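Local coordinates for DltD domain-containing protein (Beauveria bassiana, PDB 7D78), which is a thioesterase of the alpha/beta hydrolase fold that probably acts as a polyketide cyclase, closing medium-ring lactones, at residues W131-G136 against V154-I159; P258-T263 against K287-K292; D267-P272 against G295-L300. One frame throughout, in Å; residues are numbered along the deposited sequence. Where two conformers were deposited one is given.

Contact 1. Residues W131-G136 against V154-I159; sequences WGMSFG and VMVCPI
Strands 131-133 and 154-156 run parallel, their axes 4.9 Å apart at closest approach, and three backbone bonds join them: Gly132 N to Val154 O, Val156 N to Gly132 O, and Ser134 N to Val156 O, the last at 2.7 Å. They are the two strands of a beta-alpha-beta crossover through helix 135-146 in the central sheet of the alpha/beta hydrolase fold. Where the first strand gives way to that helix, Gly132, Ser134 and Gly136 fit the GxSxG pattern of a nucleophile elbow. Ser134 takes the strained backbone usual for such a turn (phi 63°, psi -134°), and Gly136 N closes it onto Met133 O. A CB on Gly132 would collide with Gly136 O, consistent with the need for a glycine here.

On the face bearing Trp131 and Val156, the indole lies obliquely across two valines. Its CD1 is 3.4 Å from Val154 CG1, and its CZ2 at the other end of the ring system is 3.8 Å from Val156 CG2. Met312 of helix 305-319 covers both Trp131 and Val156. Farther along, Met133 CG lies 4.0 Å from Cys157 SG, which also sits beside the backbone of Ser134.

Beyond the strands the two segments stay close through weaker CA-H...O contacts, from Ser134 CA to Cys157 O at 3.2 Å and from Pro158 CA to Ser134 O. The hydroxyl of Ser134 is hydrogen-bonded to His296 NE2, which with the elbow is consistent with its being the nucleophile of a Ser-His-Asp triad, and to a glycerol probably from the crystallisation liquor. With OG anti to the backbone N (chi1 -178°), the same oxygen is backed by an apolar group: the CD1 methyl of Ile159, 3.4 Å from Ser134 OG.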
ATOM      1  N   TRP A 131       4.984  10.649 -17.176  1.00 21.81           N
ATOM      2  CA  TRP A 131       4.709   9.795 -18.323  1.00 20.22           C
ATOM      3  C   TRP A 131       5.007   8.368 -17.894  1.00 18.23           C
ATOM      4  O   TRP A 131       6.030   8.117 -17.252  1.00 19.00           O
ATOM      5  CB  TRP A 131       5.597  10.218 -19.508  1.00 20.92           C
ATOM      6  CG  TRP A 131       5.371   9.542 -20.841  1.00 20.85           C
ATOM      7  CD1 TRP A 131       4.790  10.099 -21.948  1.00 26.29           C
ATOM      8  CD2 TRP A 131       5.779   8.220 -21.224  1.00 20.52           C
ATOM      9  NE1 TRP A 131       4.793   9.201 -22.988  1.00 23.51           N
ATOM     10  CE2 TRP A 131       5.396   8.040 -22.571  1.00 23.65           C
ATOM     11  CE3 TRP A 131       6.422   7.167 -20.557  1.00 19.33           C
ATOM     12  CZ2 TRP A 131       5.627   6.846 -23.265  1.00 23.85           C
ATOM     13  CZ3 TRP A 131       6.654   5.973 -21.255  1.00 21.06           C
ATOM     14  CH2 TRP A 131       6.260   5.830 -22.591  1.00 24.67           C
ATOM     15  N   GLY A 132       4.126   7.443 -18.221  1.00 17.85           N
ATOM     16  CA  GLY A 132       4.339   6.062 -17.819  1.00 18.33           C
ATOM     17  C   GLY A 132       3.770   5.103 -18.834  1.00 21.10           C
ATOM     18  O   GLY A 132       2.719   5.356 -19.432  1.00 21.68           O
ATOM     19  N   MET A 133       4.461   3.980 -19.018  1.00 19.68           N
ATOM     20  CA  MET A 133       4.002   2.927 -19.909  1.00 20.86           C
ATOM     21  C   MET A 133       3.615   1.691 -19.112  1.00 20.33           C
ATOM     22  O   MET A 133       4.359   1.261 -18.224  1.00 21.15           O
ATOM     23  CB  MET A 133       5.070   2.550 -20.932  1.00 24.39           C
ATOM     24  CG  MET A 133       4.601   1.444 -21.873  1.00 27.09           C
ATOM     25  SD  MET A 133       5.481   1.557 -23.423  1.00 38.52           S
ATOM     26  CE  MET A 133       4.850   0.105 -24.276  1.00 38.75           C
ATOM     27  N   SER A 134       2.459   1.116 -19.445  1.00 20.50           N
ATOM     28  CA  SER A 134       2.021  -0.164 -18.884  1.00 22.04           C
ATOM     29  C   SER A 134       1.860   0.036 -17.379  1.00 22.60           C
ATOM     30  O   SER A 134       1.243   1.036 -16.973  1.00 21.85           O
ATOM     31  CB  SER A 134       3.002  -1.254 -19.308  1.00 25.13           C
ATOM     32  OG  SER A 134       2.595  -2.525 -18.829  1.00 23.68           O
ATOM     33  N   PHE A 135       2.370  -0.871 -16.542  1.00 21.39           N
ATOM     34  CA  PHE A 135       2.455  -0.726 -15.090  1.00 20.57           C
ATOM     35  C   PHE A 135       2.942   0.666 -14.671  1.00 19.60           C
ATOM     36  O   PHE A 135       2.428   1.248 -13.704  1.00 17.38           O
ATOM     37  CB  PHE A 135       3.393  -1.825 -14.560  1.00 19.61           C
ATOM     38  CG  PHE A 135       3.307  -2.069 -13.083  1.00 20.69           C
ATOM     39  CD1 PHE A 135       2.367  -2.947 -12.572  1.00 18.74           C
ATOM     40  CD2 PHE A 135       4.221  -1.484 -12.212  1.00 21.41           C
ATOM     41  CE1 PHE A 135       2.299  -3.202 -11.206  1.00 24.32           C
ATOM     42  CE2 PHE A 135       4.154  -1.729 -10.839  1.00 22.65           C
ATOM     43  CZ  PHE A 135       3.191  -2.587 -10.339  1.00 22.75           C
ATOM     44  N   GLY A 136       3.921   1.215 -15.401  1.00 17.05           N
ATOM     45  CA  GLY A 136       4.456   2.523 -15.054  1.00 17.33           C
ATOM     46  C   GLY A 136       3.481   3.671 -15.264  1.00 17.74           C
ATOM     47  O   GLY A 136       3.582   4.706 -14.593  1.00 18.62           O
ATOM     48  N   VAL A 154       0.544  11.379 -18.603  1.00 18.61           N
ATOM     49  CA  VAL A 154       0.398  10.594 -19.822  1.00 19.58           C
ATOM     50  C   VAL A 154       0.517   9.132 -19.442  1.00 21.92           C
ATOM     51  O   VAL A 154       1.561   8.703 -18.934  1.00 21.05           O
ATOM     52  CB  VAL A 154       1.448  10.970 -20.875  1.00 23.19           C
ATOM     53  CG1 VAL A 154       1.360  10.022 -22.061  1.00 23.12           C
ATOM     54  CG2 VAL A 154       1.245  12.414 -21.312  1.00 21.74           C
ATOM     55  N   MET A 155      -0.548   8.375 -19.668  0.74 20.23           N
ATOM     56  CA  MET A 155      -0.565   6.944 -19.397  0.74 20.93           C
ATOM     57  C   MET A 155      -0.667   6.198 -20.718  0.74 23.38           C
ATOM     58  O   MET A 155      -1.628   6.388 -21.476  0.74 24.30           O
ATOM     59  CB  MET A 155      -1.730   6.563 -18.490  0.74 20.76           C
ATOM     60  CG  MET A 155      -1.617   7.084 -17.067  0.74 21.27           C
ATOM     61  SD  MET A 155      -2.956   6.440 -16.054  0.74 22.95           S
ATOM     62  CE  MET A 155      -4.345   7.377 -16.672  0.74 21.53           C
ATOM     63  N   VAL A 156       0.309   5.346 -20.984  1.00 20.13           N
ATOM     64  CA  VAL A 156       0.290   4.477 -22.151  1.00 23.92           C
ATOM     65  C   VAL A 156      -0.025   3.067 -21.674  1.00 21.86           C
ATOM     66  O   VAL A 156       0.673   2.532 -20.805  1.00 20.01           O
ATOM     67  CB  VAL A 156       1.622   4.533 -22.910  1.00 26.07           C
ATOM     68  CG1 VAL A 156       1.599   3.587 -24.112  1.00 23.35           C
ATOM     69  CG2 VAL A 156       1.908   5.960 -23.326  1.00 26.08           C
ATOM     70  N   CYS A 157      -1.085   2.482 -22.236  1.00 20.29           N
ATOM     71  CA  CYS A 157      -1.581   1.142 -21.926  1.00 21.54           C
ATOM     72  C   CYS A 157      -1.501   0.812 -20.426  1.00 24.17           C
ATOM     73  O   CYS A 157      -0.909  -0.202 -20.045  1.00 23.46           O
ATOM     74  CB  CYS A 157      -0.858   0.084 -22.756  1.00 19.11           C
ATOM     75  SG  CYS A 157       0.956  -0.020 -22.528  1.00 24.24           S
ATOM     76  N   PRO A 158      -2.090   1.641 -19.565  1.00 22.26           N
ATOM     77  CA  PRO A 158      -2.019   1.353 -18.125  1.00 19.80           C
ATOM     78  C   PRO A 158      -2.654   0.009 -17.789  1.00 21.51           C
ATOM     79  O   PRO A 158      -3.671  -0.378 -18.364  1.00 21.47           O
ATOM     80  CB  PRO A 158      -2.801   2.511 -17.492  1.00 22.41           C
ATOM     81  CG  PRO A 158      -3.717   2.987 -18.572  1.00 26.64           C
ATOM     82  CD  PRO A 158      -2.936   2.814 -19.848  1.00 21.13           C
ATOM     83  N   ILE A 159      -2.031  -0.709 -16.846  1.00 20.55           N
ATOM     84  CA  ILE A 159      -2.558  -1.960 -16.314  1.00 21.75           C
ATOM     85  C   ILE A 159      -3.225  -1.663 -14.974  1.00 20.75           C
ATOM     86  O   ILE A 159      -2.601  -1.084 -14.076  1.00 19.99           O
ATOM     87  CB  ILE A 159      -1.460  -3.020 -16.137  1.00 25.04           C
ATOM     88  CG1 ILE A 159      -0.904  -3.492 -17.480  1.00 35.80           C
ATOM     89  CG2 ILE A 159      -2.069  -4.247 -15.490  1.00 27.56           C
ATOM     90  CD1 ILE A 159       0.261  -4.496 -17.321  1.00 34.83           C
TER

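Contact 2. Residues P258-T263 against K287-K292; sequences PVLMVT and KFLEAK
Phe288 crosses from the outermost strand, 287-291, to its parallel neighbour 259-263, and its ring meets Met261 and Thr263. From CB the side chain sets out on the face of the sheet that carries these two residues, and CG is anti to the backbone N (chi1 -178°), carrying the ring along the sheet toward the neighbouring strand. CD1 passes 3.9 Å from Met261 O. CE1 makes the closest approach: it is 3.3 Å from Thr263 OG1 and 4.3 Å from Met261 SD, whose sulfur sits at the ring edge in a Met-aromatic contact. CZ, the tip, rests 3.7 Å from Thr263 CB. Phe279 and Lys276 of helix 272-281, the crossover helix of this beta-alpha-beta unit, also pack on the ring. An alanine in place of Phe288 is likely to open a gap beside Thr263 and deprive the Met261 sulfur of its aromatic partner.

On the other face, Leu260 and Lys287 lie side by side, with Leu260 CD1 3.7 Å from Lys287 CG. Val262 CG2 similarly approaches Leu289 CB, and Ala311 of helix 305-319 packs on Leu289.

Five backbone bonds, from Lys287 N to Val259 O at one end to Ala291 N to Thr263 O at the other, fasten the strands. Thr263 OG1 is hydrogen-bonded to Gln275 OE1, which implies that Thr263 donates the proton if the amide is correctly oriented; the hydroxyl is thus satisfied while its oxygen lies beside the ring carbon CE1.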
ATOM      1  N   PRO A 258      -4.517  17.262 -15.900  1.00 21.29           N
ATOM      2  CA  PRO A 258      -4.805  16.919 -17.297  1.00 23.21           C
ATOM      3  C   PRO A 258      -4.174  15.587 -17.663  1.00 18.85           C
ATOM      4  O   PRO A 258      -2.990  15.350 -17.402  1.00 22.37           O
ATOM      5  CB  PRO A 258      -4.167  18.070 -18.087  1.00 22.59           C
ATOM      6  CG  PRO A 258      -4.055  19.199 -17.127  1.00 25.34           C
ATOM      7  CD  PRO A 258      -3.873  18.578 -15.766  1.00 21.80           C
ATOM      8  N   VAL A 259      -4.969  14.702 -18.257  1.00 21.63           N
ATOM      9  CA  VAL A 259      -4.538  13.323 -18.453  1.00 19.14           C
ATOM     10  C   VAL A 259      -4.766  12.906 -19.897  1.00 25.87           C
ATOM     11  O   VAL A 259      -5.863  13.073 -20.441  1.00 23.21           O
ATOM     12  CB  VAL A 259      -5.244  12.353 -17.480  1.00 22.91           C
ATOM     13  CG1 VAL A 259      -6.754  12.574 -17.475  1.00 25.79           C
ATOM     14  CG2 VAL A 259      -4.900  10.889 -17.827  1.00 21.46           C
ATOM     15  N   LEU A 260      -3.731  12.339 -20.500  1.00 23.10           N
ATOM     16  CA  LEU A 260      -3.807  11.696 -21.802  1.00 22.62           C
ATOM     17  C   LEU A 260      -3.620  10.202 -21.601  1.00 27.08           C
ATOM     18  O   LEU A 260      -2.637   9.779 -20.982  1.00 22.61           O
ATOM     19  CB  LEU A 260      -2.729  12.238 -22.746  1.00 19.77           C
ATOM     20  CG  LEU A 260      -2.490  11.413 -24.007  1.00 21.50           C
ATOM     21  CD1 LEU A 260      -3.698  11.544 -24.933  1.00 25.40           C
ATOM     22  CD2 LEU A 260      -1.214  11.886 -24.699  1.00 22.94           C
ATOM     23  N   MET A 261      -4.562   9.408 -22.099  1.00 22.32           N
ATOM     24  CA  MET A 261      -4.422   7.959 -22.099  1.00 22.04           C
ATOM     25  C   MET A 261      -4.315   7.444 -23.528  1.00 28.78           C
ATOM     26  O   MET A 261      -5.142   7.787 -24.385  1.00 25.40           O
ATOM     27  CB  MET A 261      -5.599   7.283 -21.400  1.00 21.58           C
ATOM     28  CG  MET A 261      -5.462   5.767 -21.360  1.00 22.63           C
ATOM     29  SD  MET A 261      -6.856   4.984 -20.535  1.00 25.53           S
ATOM     30  CE  MET A 261      -6.795   5.765 -18.924  1.00 23.98           C
ATOM     31  N   VAL A 262      -3.310   6.608 -23.769  1.00 25.44           N
ATOM     32  CA  VAL A 262      -3.112   5.929 -25.042  1.00 24.62           C
ATOM     33  C   VAL A 262      -3.355   4.442 -24.821  1.00 27.93           C
ATOM     34  O   VAL A 262      -2.604   3.785 -24.086  1.00 25.88           O
ATOM     35  CB  VAL A 262      -1.705   6.181 -25.598  1.00 22.59           C
ATOM     36  CG1 VAL A 262      -1.523   5.460 -26.937  1.00 25.28           C
ATOM     37  CG2 VAL A 262      -1.447   7.680 -25.732  1.00 26.26           C
ATOM     38  N   THR A 263      -4.389   3.907 -25.470  1.00 24.04           N
ATOM     39  CA  THR A 263      -4.814   2.531 -25.290  1.00 26.93           C
ATOM     40  C   THR A 263      -4.656   1.758 -26.589  1.00 27.45           C
ATOM     41  O   THR A 263      -5.142   2.217 -27.637  1.00 30.05           O
ATOM     42  CB  THR A 263      -6.281   2.483 -24.830  1.00 25.22           C
ATOM     43  OG1 THR A 263      -6.380   3.031 -23.511  1.00 25.33           O
ATOM     44  CG2 THR A 263      -6.821   1.041 -24.829  1.00 22.79           C
ATOM     45  N   LYS A 287      -7.743  13.516 -22.649  1.00 27.35           N
ATOM     46  CA  LYS A 287      -7.714  13.115 -24.050  1.00 26.15           C
ATOM     47  C   LYS A 287      -7.474  11.619 -24.129  1.00 32.01           C
ATOM     48  O   LYS A 287      -6.619  11.081 -23.421  1.00 25.60           O
ATOM     49  CB  LYS A 287      -6.626  13.849 -24.848  1.00 25.27           C
ATOM     50  CG  LYS A 287      -6.573  13.413 -26.321  1.00 35.22           C
ATOM     51  CD  LYS A 287      -5.571  14.223 -27.136  1.00 41.65           C
ATOM     52  CE  LYS A 287      -5.534  13.762 -28.599  1.00 41.64           C
ATOM     53  NZ  LYS A 287      -6.894  13.805 -29.215  1.00 49.70           N
ATOM     54  N   PHE A 288      -8.223  10.957 -25.002  1.00 27.62           N
ATOM     55  CA  PHE A 288      -8.089   9.529 -25.234  1.00 29.21           C
ATOM     56  C   PHE A 288      -7.603   9.265 -26.656  1.00 38.26           C
ATOM     57  O   PHE A 288      -8.098   9.874 -27.612  1.00 33.69           O
ATOM     58  CB  PHE A 288      -9.426   8.823 -24.993  1.00 30.97           C
ATOM     59  CG  PHE A 288      -9.362   7.341 -25.175  1.00 30.10           C
ATOM     60  CD1 PHE A 288      -8.870   6.532 -24.167  1.00 29.92           C
ATOM     61  CD2 PHE A 288      -9.781   6.759 -26.358  1.00 33.81           C
ATOM     62  CE1 PHE A 288      -8.804   5.160 -24.333  1.00 31.23           C
ATOM     63  CE2 PHE A 288      -9.719   5.393 -26.534  1.00 32.37           C
ATOM     64  CZ  PHE A 288      -9.231   4.590 -25.522  1.00 35.28           C
ATOM     65  N   LEU A 289      -6.627   8.364 -26.789  1.00 28.56           N
ATOM     66  CA  LEU A 289      -6.100   7.949 -28.087  1.00 33.71           C
ATOM     67  C   LEU A 289      -6.106   6.433 -28.169  1.00 32.92           C
ATOM     68  O   LEU A 289      -5.474   5.768 -27.343  1.00 27.65           O
ATOM     69  CB  LEU A 289      -4.673   8.455 -28.305  1.00 30.09           C
ATOM     70  CG  LEU A 289      -4.460   9.796 -28.981  1.00 38.19           C
ATOM     71  CD1 LEU A 289      -3.054   9.791 -29.534  1.00 42.68           C
ATOM     72  CD2 LEU A 289      -5.481  10.002 -30.078  1.00 41.20           C
ATOM     73  N   GLU A 290      -6.800   5.885 -29.164  1.00 27.26           N
ATOM     74  CA  GLU A 290      -6.763   4.452 -29.429  1.00 32.02           C
ATOM     75  C   GLU A 290      -5.772   4.183 -30.549  1.00 32.20           C
ATOM     76  O   GLU A 290      -5.868   4.793 -31.619  1.00 33.65           O
ATOM     77  CB  GLU A 290      -8.144   3.918 -29.811  1.00 34.59           C
ATOM     78  CG  GLU A 290      -8.151   2.440 -30.185  1.00 37.19           C
ATOM     79  CD  GLU A 290      -9.563   1.882 -30.313  1.00 40.15           C
ATOM     80  OE1 GLU A 290     -10.462   2.640 -30.728  1.00 48.83           O
ATOM     81  OE2 GLU A 290      -9.781   0.697 -29.986  1.00 49.22           O
ATOM     82  N   ALA A 291      -4.818   3.284 -30.302  1.00 29.28           N
ATOM     83  CA  ALA A 291      -3.817   2.913 -31.302  1.00 33.44           C
ATOM     84  C   ALA A 291      -4.326   1.679 -32.041  1.00 35.85           C
ATOM     85  O   ALA A 291      -4.197   0.553 -31.554  1.00 33.83           O
ATOM     86  CB  ALA A 291      -2.458   2.664 -30.652  1.00 30.76           C
ATOM     87  N   LYS A 292      -4.905   1.894 -33.227  1.00 38.39           N
ATOM     88  CA  LYS A 292      -5.564   0.815 -33.957  1.00 32.42           C
ATOM     89  C   LYS A 292      -4.583  -0.291 -34.305  1.00 29.40           C
ATOM     90  O   LYS A 292      -3.432  -0.033 -34.670  1.00 33.93           O
ATOM     91  CB  LYS A 292      -6.209   1.350 -35.238  1.00 41.25           C
ATOM     92  CG  LYS A 292      -7.456   2.163 -34.988  1.00 41.21           C
ATOM     93  CD  LYS A 292      -8.673   1.287 -34.755  1.00 40.07           C
ATOM     94  CE  LYS A 292      -9.620   1.933 -33.759  1.00 45.84           C
ATOM     95  NZ  LYS A 292     -10.912   1.197 -33.640  1.00 48.88           N
TER

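Contact 3. Residues D267-P272 against G295-L300; sequences DTMSPP and GHLTVL
Asp267 and His296 meet through a nearly straight hydrogen bond, His296 ND1 to Asp267 OD2 at 2.8 Å, with an angle of 173° at the hydrogen. OD2 lies in the imidazole plane and is approached on its syn side, although the carboxylate and ring planes are turned 52° from each other. The pair joins the loop after strand 259-264 to the loop after strand 286-291, the positions where alpha/beta hydrolases usually carry the acid and histidine of the triad. Ser134, hydrogen-bonded to His296 NE2, completes a probable Ser-His-Asp arrangement.

This is the tight part of the contact. Asp267 OD1 is gripped by two backbone N-H groups of its own loop, Ser270 N at 2.8 Å and Met269 N at 2.9 Å, the former from above the carboxylate plane and the latter nearly along the C-O axis. Such an Asx turn and motif fix the rotation of the carboxylate, while Gln275 NE2 gives OD2 a second partner. Over one face of the imidazole lies Met269 CB, 4.0 Å from the ring centroid in a CH-pi contact. The methionine then bends at its sulfur (chi3 90°), bringing CE within 3.7 Å of His296 CD2, while Met269 SD reaches Leu297 CD2 at 3.5 Å.

The side toward Thr268 is looser and wet. There the exposed Thr268 is linked to the other loop through a water, which accepts from His296 N and bonds to Thr268 OG1, and Gly295 comes near Asp267 only through backbone atoms.

With one ring nitrogen donating to a carboxylate that is itself pinned, the rotation of the imidazole is fixed and NE2 is presented to Ser134, a geometry consistent with charge relay.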
ATOM      1  N   ASP A 267      -5.000  -4.745 -27.115  1.00 24.24           N
ATOM      2  CA  ASP A 267      -4.215  -5.017 -25.916  1.00 26.61           C
ATOM      3  C   ASP A 267      -4.648  -6.349 -25.315  1.00 22.49           C
ATOM      4  O   ASP A 267      -5.745  -6.456 -24.761  1.00 28.05           O
ATOM      5  CB  ASP A 267      -4.395  -3.880 -24.914  1.00 27.43           C
ATOM      6  CG  ASP A 267      -3.306  -3.862 -23.856  1.00 25.02           C
ATOM      7  OD1 ASP A 267      -2.851  -4.959 -23.469  1.00 24.36           O
ATOM      8  OD2 ASP A 267      -2.917  -2.759 -23.409  1.00 24.47           O
ATOM      9  N   THR A 268      -3.787  -7.364 -25.401  1.00 24.05           N
ATOM     10  CA  THR A 268      -4.052  -8.668 -24.805  1.00 25.92           C
ATOM     11  C   THR A 268      -3.505  -8.804 -23.388  1.00 29.54           C
ATOM     12  O   THR A 268      -3.633  -9.885 -22.802  1.00 28.07           O
ATOM     13  CB  THR A 268      -3.444  -9.782 -25.659  1.00 27.20           C
ATOM     14  OG1 THR A 268      -2.055  -9.488 -25.876  1.00 28.57           O
ATOM     15  CG2 THR A 268      -4.170  -9.898 -26.995  1.00 34.63           C
ATOM     16  N   MET A 269      -2.863  -7.767 -22.843  1.00 26.93           N
ATOM     17  CA  MET A 269      -2.351  -7.795 -21.473  1.00 22.40           C
ATOM     18  C   MET A 269      -3.118  -6.919 -20.500  1.00 26.93           C
ATOM     19  O   MET A 269      -3.228  -7.276 -19.324  1.00 26.98           O
ATOM     20  CB  MET A 269      -0.866  -7.396 -21.406  1.00 21.49           C
ATOM     21  CG  MET A 269       0.141  -8.500 -21.782  1.00 29.88           C
ATOM     22  SD  MET A 269       1.680  -7.870 -22.478  1.00 28.18           S
ATOM     23  CE  MET A 269       2.762  -7.623 -21.091  1.00 38.52           C
ATOM     24  N   SER A 270      -3.602  -5.766 -20.938  1.00 23.20           N
ATOM     25  CA  SER A 270      -4.471  -4.921 -20.126  1.00 26.68           C
ATOM     26  C   SER A 270      -5.754  -4.701 -20.910  1.00 25.77           C
ATOM     27  O   SER A 270      -5.726  -4.025 -21.956  1.00 25.11           O
ATOM     28  CB  SER A 270      -3.790  -3.592 -19.803  1.00 24.71           C
ATOM     29  OG  SER A 270      -4.678  -2.701 -19.148  1.00 23.70           O
ATOM     30  N   PRO A 271      -6.882  -5.256 -20.476  1.00 25.12           N
ATOM     31  CA  PRO A 271      -8.129  -5.140 -21.259  1.00 25.84           C
ATOM     32  C   PRO A 271      -8.435  -3.697 -21.616  1.00 30.37           C
ATOM     33  O   PRO A 271      -8.538  -2.834 -20.726  1.00 27.67           O
ATOM     34  CB  PRO A 271      -9.183  -5.717 -20.309  1.00 27.82           C
ATOM     35  CG  PRO A 271      -8.413  -6.730 -19.505  1.00 29.90           C
ATOM     36  CD  PRO A 271      -7.037  -6.137 -19.307  1.00 24.13           C
ATOM     37  N   PRO A 272      -8.549  -3.387 -22.914  1.00 28.84           N
ATOM     38  CA  PRO A 272      -8.907  -2.012 -23.312  1.00 28.65           C
ATOM     39  C   PRO A 272     -10.152  -1.472 -22.627  1.00 30.21           C
ATOM     40  O   PRO A 272     -10.186  -0.281 -22.298  1.00 28.17           O
ATOM     41  CB  PRO A 272      -9.088  -2.133 -24.836  1.00 26.05           C
ATOM     42  CG  PRO A 272      -8.152  -3.230 -25.226  1.00 29.50           C
ATOM     43  CD  PRO A 272      -8.194  -4.224 -24.077  1.00 29.24           C
ATOM     44  N   GLY A 295      -0.898  -3.740 -29.942  1.00 31.79           N
ATOM     45  CA  GLY A 295      -0.950  -4.459 -28.695  1.00 31.84           C
ATOM     46  C   GLY A 295      -0.261  -3.709 -27.568  1.00 31.26           C
ATOM     47  O   GLY A 295       0.188  -2.572 -27.719  1.00 27.88           O
ATOM     48  N   HIS A 296      -0.181  -4.382 -26.415  1.00 30.34           N
ATOM     49  CA  HIS A 296       0.386  -3.766 -25.214  1.00 26.38           C
ATOM     50  C   HIS A 296       1.832  -3.326 -25.428  1.00 34.26           C
ATOM     51  O   HIS A 296       2.248  -2.278 -24.916  1.00 28.31           O
ATOM     52  CB  HIS A 296       0.283  -4.748 -24.042  1.00 23.50           C
ATOM     53  CG  HIS A 296       0.470  -4.120 -22.694  1.00 27.56           C
ATOM     54  ND1 HIS A 296      -0.500  -3.349 -22.093  1.00 23.60           N
ATOM     55  CD2 HIS A 296       1.498  -4.182 -21.816  1.00 26.87           C
ATOM     56  CE1 HIS A 296      -0.071  -2.947 -20.910  1.00 26.04           C
ATOM     57  NE2 HIS A 296       1.141  -3.434 -20.718  1.00 22.68           N
ATOM     58  N   LEU A 297       2.621  -4.111 -26.175  1.00 31.12           N
ATOM     59  CA  LEU A 297       4.037  -3.796 -26.370  1.00 31.95           C
ATOM     60  C   LEU A 297       4.331  -3.046 -27.660  1.00 35.66           C
ATOM     61  O   LEU A 297       5.414  -2.467 -27.780  1.00 39.36           O
ATOM     62  CB  LEU A 297       4.905  -5.063 -26.376  1.00 37.75           C
ATOM     63  CG  LEU A 297       4.988  -5.958 -25.139  1.00 40.24           C
ATOM     64  CD1 LEU A 297       5.062  -5.156 -23.858  1.00 40.89           C
ATOM     65  CD2 LEU A 297       3.821  -6.920 -25.117  1.00 43.88           C
ATOM     66  N   THR A 298       3.420  -3.063 -28.630  1.00 33.69           N
ATOM     67  CA  THR A 298       3.632  -2.416 -29.917  1.00 32.26           C
ATOM     68  C   THR A 298       2.893  -1.094 -30.030  1.00 35.85           C
ATOM     69  O   THR A 298       2.882  -0.486 -31.106  1.00 32.06           O
ATOM     70  CB  THR A 298       3.202  -3.349 -31.058  1.00 34.97           C
ATOM     71  OG1 THR A 298       1.811  -3.674 -30.915  1.00 35.84           O
ATOM     72  CG2 THR A 298       4.028  -4.636 -31.043  1.00 28.20           C
ATOM     73  N   VAL A 299       2.264  -0.640 -28.945  1.00 33.70           N
ATOM     74  CA  VAL A 299       1.446   0.566 -29.011  1.00 31.19           C
ATOM     75  C   VAL A 299       2.275   1.774 -29.434  1.00 36.27           C
ATOM     76  O   VAL A 299       1.751   2.704 -30.057  1.00 38.30           O
ATOM     77  CB  VAL A 299       0.748   0.784 -27.655  1.00 33.61           C
ATOM     78  CG1 VAL A 299       1.785   0.888 -26.534  1.00 30.76           C
ATOM     79  CG2 VAL A 299      -0.167   1.997 -27.701  1.00 31.97           C
ATOM     80  N   LEU A 300       3.578   1.777 -29.135  1.00 33.51           N
ATOM     81  CA  LEU A 300       4.448   2.892 -29.494  1.00 34.36           C
ATOM     82  C   LEU A 300       5.462   2.523 -30.578  1.00 38.96           C
ATOM     83  O   LEU A 300       6.490   3.194 -30.719  1.00 40.84           O
ATOM     84  CB  LEU A 300       5.159   3.430 -28.245  1.00 29.67           C
ATOM     85  CG  LEU A 300       4.230   4.023 -27.173  1.00 37.96           C
ATOM     86  CD1 LEU A 300       4.996   4.691 -26.046  1.00 29.71           C
ATOM     87  CD2 LEU A 300       3.246   5.014 -27.788  1.00 32.14           C
TER
HETATM   88  O   HOH W   1      -0.944  -7.230 -26.274  1.00 29.47           O

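How the contacts relate
From the N terminus, strand 127-133 leads through helix 135-146 to strand 150-156, and contact 1 closes that crossover before the others open. The chain returns to the sheet beside it as strand 259-264: Met155 N bonds to Leu260 O, and Cys157 N probably to Val262 O, so contacts 1 and 2 share one sheet. Contact 2 closes the next crossover, through helix 272-281, at the sheet's outer strand. Contact 3 crosses it, its segments alternating with those of contact 2 and joining the loops that follow the two strands. Ser134 OG to His296 NE2 and Ser270 OG to Pro158 O then tie these loops back to contact 1, while Val299 packs on Val262 and Ala291.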